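Side-chain contacts in cellulase CEL9M (Clostridium cellulolyticum, PDB 1IA6), which probably hydrolyses internal beta-1,4-glucosidic linkages in cellulose and related beta-glucans, as a zinc- and calcium-containing glycoside hydrolase of family 9: residues A[97-100]-A[101-104]; A[157-160]-A[161-165]. All coordinates share one frame; numbering follows the deposited sequence.

Contact 1 of 2, residues A[97-100]-A[101-104]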
loop_
_atom_site.group_PDB
_atom_site.type_symbol
_atom_site.label_atom_id
_atom_site.label_comp_id
_atom_site.label_asym_id
_atom_site.label_seq_id
_atom_site.Cartn_x
_atom_site.Cartn_y
_atom_site.Cartn_z
ATOM N N GLN A 97 -0.576 0.189 -13.183
ATOM C CA GLN A 97 -1.215 -0.042 -11.884
ATOM C C GLN A 97 -1.441 1.291 -11.186
ATOM O O GLN A 97 -2.498 1.531 -10.601
ATOM C CB GLN A 97 -0.346 -0.939 -10.991
ATOM C CG GLN A 97 0.145 -2.226 -11.651
ATOM C CD GLN A 97 -0.983 -3.089 -12.179
ATOM O OE1 GLN A 97 -1.808 -2.634 -12.970
ATOM N NE2 GLN A 97 -1.018 -4.346 -11.752
ATOM N N LEU A 98 -0.442 2.161 -11.262
ATOM C CA LEU A 98 -0.532 3.471 -10.632
ATOM C C LEU A 98 -1.600 4.354 -11.270
ATOM O O LEU A 98 -2.378 5.002 -10.569
ATOM C CB LEU A 98 0.829 4.174 -10.683
ATOM C CG LEU A 98 1.878 3.557 -9.752
ATOM C CD1 LEU A 98 3.267 4.054 -10.113
ATOM C CD2 LEU A 98 1.536 3.910 -8.315
ATOM N N LYS A 99 -1.656 4.375 -12.596
ATOM C CA LYS A 99 -2.650 5.207 -13.257
ATOM C C LYS A 99 -4.064 4.722 -12.957
ATOM O O LYS A 99 -5.009 5.515 -12.946
ATOM C CB LYS A 99 -2.422 5.251 -14.769
ATOM C CG LYS A 99 -3.208 6.378 -15.443
ATOM C CD LYS A 99 -2.837 6.546 -16.906
ATOM C CE LYS A 99 -3.483 7.795 -17.503
ATOM N NZ LYS A 99 -4.967 7.752 -17.401
ATOM N N TYR A 100 -4.217 3.424 -12.702
ATOM C CA TYR A 100 -5.541 2.904 -12.389
ATOM C C TYR A 100 -5.981 3.504 -11.051
ATOM O O TYR A 100 -7.171 3.746 -10.830
ATOM C CB TYR A 100 -5.529 1.378 -12.304
ATOM C CG TYR A 100 -6.877 0.761 -12.622
ATOM C CD1 TYR A 100 -7.317 0.650 -13.941
ATOM C CD2 TYR A 100 -7.721 0.318 -11.607
ATOM C CE1 TYR A 100 -8.568 0.109 -14.244
ATOM C CE2 TYR A 100 -8.978 -0.226 -11.897
ATOM C CZ TYR A 100 -9.394 -0.325 -13.217
ATOM O OH TYR A 100 -10.639 -0.844 -13.512
ATOM N N PHE A 101 -5.018 3.741 -10.160
ATOM C CA PHE A 101 -5.310 4.355 -8.861
ATOM C C PHE A 101 -5.650 5.832 -9.059
ATOM O O PHE A 101 -6.689 6.312 -8.614
ATOM C CB PHE A 101 -4.093 4.315 -7.921
ATOM C CG PHE A 101 -3.984 3.073 -7.079
ATOM C CD1 PHE A 101 -4.856 2.852 -6.017
ATOM C CD2 PHE A 101 -2.963 2.157 -7.308
ATOM C CE1 PHE A 101 -4.708 1.739 -5.191
ATOM C CE2 PHE A 101 -2.805 1.041 -6.491
ATOM C CZ PHE A 101 -3.679 0.832 -5.430
ATOM N N THR A 102 -4.756 6.560 -9.722
ATOM C CA THR A 102 -4.970 7.990 -9.893
ATOM C C THR A 102 -6.197 8.375 -10.708
ATOM O O THR A 102 -6.831 9.384 -10.411
ATOM C CB THR A 102 -3.699 8.688 -10.448
ATOM O OG1 THR A 102 -3.352 8.143 -11.722
ATOM C CG2 THR A 102 -2.536 8.484 -9.486
ATOM N N ASP A 103 -6.552 7.581 -11.716
ATOM C CA ASP A 103 -7.746 7.889 -12.508
ATOM C C ASP A 103 -8.954 7.893 -11.574
ATOM O O ASP A 103 -9.868 8.711 -11.712
ATOM C CB ASP A 103 -7.977 6.837 -13.598
ATOM C CG ASP A 103 -7.108 7.053 -14.823
ATOM O OD1 ASP A 103 -6.477 8.123 -14.936
ATOM O OD2 ASP A 103 -7.073 6.147 -15.680
ATOM N N TYR A 104 -8.950 6.959 -10.629
ATOM C CA TYR A 104 -10.029 6.828 -9.658
ATOM C C TYR A 104 -10.048 8.017 -8.697
ATOM O O TYR A 104 -11.108 8.569 -8.407
ATOM C CB TYR A 104 -9.863 5.500 -8.905
ATOM C CG TYR A 104 -10.776 5.291 -7.716
ATOM C CD1 TYR A 104 -12.166 5.289 -7.859
ATOM C CD2 TYR A 104 -10.244 5.060 -6.447
ATOM C CE1 TYR A 104 -13.001 5.059 -6.763
ATOM C CE2 TYR A 104 -11.070 4.829 -5.347
ATOM C CZ TYR A 104 -12.445 4.830 -5.512
ATOM O OH TYR A 104 -13.259 4.601 -4.423
#
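Lys99 and Asp103, one helical turn apart, form an i to i+4 salt bridge. From CB, whose bond to CA points away from 101-104, the lysine chain runs extended, with CG anti to the backbone N (chi1 -165°). This first step already places CG beside the carboxylate, 3.7 Å from Asp103 OD1. The chain then turns at its last torsion (chi4 -59°), and CE passes 4.0 Å from Asp103 OD1. At the tip, Lys99 NZ lies 2.9 Å from Asp103 OD1, meeting the syn lone pair. A weak second bond of 3.2 Å joins Lys99 NZ to Asp103 OD2. The ammonium thus faces both oxygens, with OD1 the stronger partner. A long flexible lysine can reach across one turn, while the short aspartate keeps its charge close to the helix. Lys99 also makes a cation-pi contact with Tyr176.

Beneath the ion pair, the backbone bond from Asp103 N to Lys99 O (2.9 Å) ties the same two residues together. Next to it, Thr102 N bonds to Leu98 O at 3.0 Å. Thr102 OG1 stands between its own backbone N and carbonyl carbon and has Tyr176 OH as its main partner, whereas CG2 comes within 3.6 Å of Leu98 O. On another side of the helix, CD2 of the Phe101 ring approaches Gln97 O to 3.4 Å, a carbonyl that accepts a hydrogen bond from Tyr54 OH. The Tyr100 hydroxyl hydrogen-bonds to the backbone O of Cys22, one of the zinc ligands, so the helix meets the edge of the zinc site.

All this belongs to helix 91-107, in which the different faces have different neighbours. Leu98 and Phe101 are hydrophobic and pack on helix 64-80, while Lys99 and Thr102 lean against helix 152-169.

Contact 2 of 2, residues A[157-160]-A[161-165]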
loop_
_atom_site.group_PDB
_atom_site.type_symbol
_atom_site.label_atom_id
_atom_site.label_comp_id
_atom_site.label_asym_id
_atom_site.label_seq_id
_atom_site.Cartn_x
_atom_site.Cartn_y
_atom_site.Cartn_z
ATOM N N GLU A 157 -2.854 11.180 2.123
ATOM C CA GLU A 157 -2.234 10.048 1.450
ATOM C C GLU A 157 -2.581 10.082 -0.036
ATOM O O GLU A 157 -1.750 9.754 -0.882
ATOM C CB GLU A 157 -2.684 8.722 2.070
ATOM C CG GLU A 157 -2.051 8.429 3.431
ATOM C CD GLU A 157 -0.536 8.553 3.421
ATOM O OE1 GLU A 157 0.097 8.134 2.432
ATOM O OE2 GLU A 157 0.029 9.061 4.411
ATOM N N THR A 158 -3.807 10.490 -0.350
ATOM C CA THR A 158 -4.245 10.572 -1.738
ATOM C C THR A 158 -3.460 11.684 -2.427
ATOM O O THR A 158 -3.030 11.539 -3.568
ATOM C CB THR A 158 -5.761 10.854 -1.821
ATOM O OG1 THR A 158 -6.463 9.847 -1.081
ATOM C CG2 THR A 158 -6.240 10.823 -3.265
ATOM N N SER A 159 -3.259 12.790 -1.718
ATOM C CA SER A 159 -2.495 13.910 -2.256
ATOM C C SER A 159 -1.074 13.448 -2.585
ATOM O O SER A 159 -0.547 13.737 -3.662
ATOM C CB SER A 159 -2.448 15.053 -1.236
ATOM O OG SER A 159 -1.631 16.123 -1.687
ATOM N N ALA A 160 -0.454 12.725 -1.655
ATOM C CA ALA A 160 0.909 12.242 -1.860
ATOM C C ALA A 160 0.974 11.309 -3.060
ATOM O O ALA A 160 1.909 11.376 -3.851
ATOM C CB ALA A 160 1.413 11.524 -0.605
ATOM N N ALA A 161 -0.019 10.438 -3.192
ATOM C CA ALA A 161 -0.054 9.504 -4.313
ATOM C C ALA A 161 -0.139 10.265 -5.633
ATOM O O ALA A 161 0.485 9.878 -6.622
ATOM C CB ALA A 161 -1.253 8.563 -4.176
ATOM N N LEU A 162 -0.920 11.345 -5.644
ATOM C CA LEU A 162 -1.097 12.157 -6.846
ATOM C C LEU A 162 0.149 12.977 -7.174
ATOM O O LEU A 162 0.494 13.148 -8.345
ATOM C CB LEU A 162 -2.311 13.077 -6.688
ATOM C CG LEU A 162 -3.669 12.367 -6.755
ATOM C CD1 LEU A 162 -4.775 13.318 -6.312
ATOM C CD2 LEU A 162 -3.915 11.862 -8.176
ATOM N N THR A 163 0.824 13.483 -6.147
ATOM C CA THR A 163 2.043 14.258 -6.366
ATOM C C THR A 163 3.129 13.327 -6.893
ATOM O O THR A 163 3.896 13.688 -7.783
ATOM C CB THR A 163 2.538 14.910 -5.067
ATOM O OG1 THR A 163 1.529 15.793 -4.570
ATOM C CG2 THR A 163 3.825 15.709 -5.321
ATOM N N LEU A 164 3.196 12.122 -6.339
ATOM C CA LEU A 164 4.193 11.164 -6.800
ATOM C C LEU A 164 3.909 10.784 -8.248
ATOM O O LEU A 164 4.834 10.553 -9.026
ATOM C CB LEU A 164 4.207 9.931 -5.893
ATOM C CG LEU A 164 5.076 10.149 -4.651
ATOM C CD1 LEU A 164 4.714 9.163 -3.542
ATOM C CD2 LEU A 164 6.535 10.017 -5.053
ATOM N N MET A 165 2.634 10.735 -8.627
ATOM C CA MET A 165 2.305 10.405 -10.009
ATOM C C MET A 165 2.800 11.541 -10.908
ATOM O O MET A 165 3.325 11.299 -11.997
ATOM C CB MET A 165 0.795 10.205 -10.190
ATOM C CG MET A 165 0.430 9.661 -11.568
ATOM S SD MET A 165 1.288 8.102 -11.919
ATOM C CE MET A 165 0.276 7.425 -13.228
HETATM O O HOH W 1 1.283 15.494 -1.808
#
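The peptide groups of Glu157 and Ala161 meet at their edges, N-H to C=O, in one alpha-helix of the (alpha/alpha)6 barrel characteristic of glycoside hydrolase family 9. Ala161 N reaches Glu157 O at 3.0 Å from 26° off the carbonyl plane, and Ala161 CB lies beside that oxygen. The bond from Thr163 N to Ser159 O, 2.8 Å, is the more nearly end-on to its carbonyl. Other side chains crowd in beside these oxygens: Ala161 CB touches Thr158 O as well, and Leu162 CG comes to 3.4 Å from Thr158 O, with CG anti to its own carbonyl carbon (chi1 -72°) so that the branch leans back over the preceding turn. CD1 of Leu162 then meets CG2 of Thr158 at 4.2 Å. In Leu164, CG lies 3.5 Å from Ala160 O, placed by a similar torsion.

The residue types fit a helix enclosed by others. The small Ala160 and Ala161 let Trp215 and Ala71 come close, and the longer Leu162 and Leu164 reach Leu187 and Trp219. Thr158, a polar residue in this setting, turns its hydroxyl back to Ile154 O. Glu157 points away from 161-165 at its first bond, and its carboxylate comes near Asp212, a ligand of the bound calcium ion.

On the side facing helix 174-193, Ser159 and Thr163 are joined through a single water. Ser159 OG, also bonded to Ala184 O, accepts a hydrogen bond from it at 3.0 Å, while Thr163 OG1 lies 2.8 Å from the same water oxygen.

Along the chain, contact 1 in helix 91-107 comes before contact 2 in helix 152-169, and their centres are 11 Å apart on the same side of the molecule's centre. The two helices touch directly: Met165 CE packs 3.7 Å from Lys99 N, and Leu162 CD2 lies 3.9 Å from Thr102 CG2. Helices 64-80 and 174-193 reach both contacts, 64-80 through its hydrophobic side chains and 174-193 through Tyr176 at one and Ala184 and Leu187 at the other. The metal surroundings differ: Tyr100 of contact 1 lies near the zinc site and Glu157 of contact 2 near the calcium ion. The two touching helices thus lie between the surroundings of two metal sites in one catalytic module.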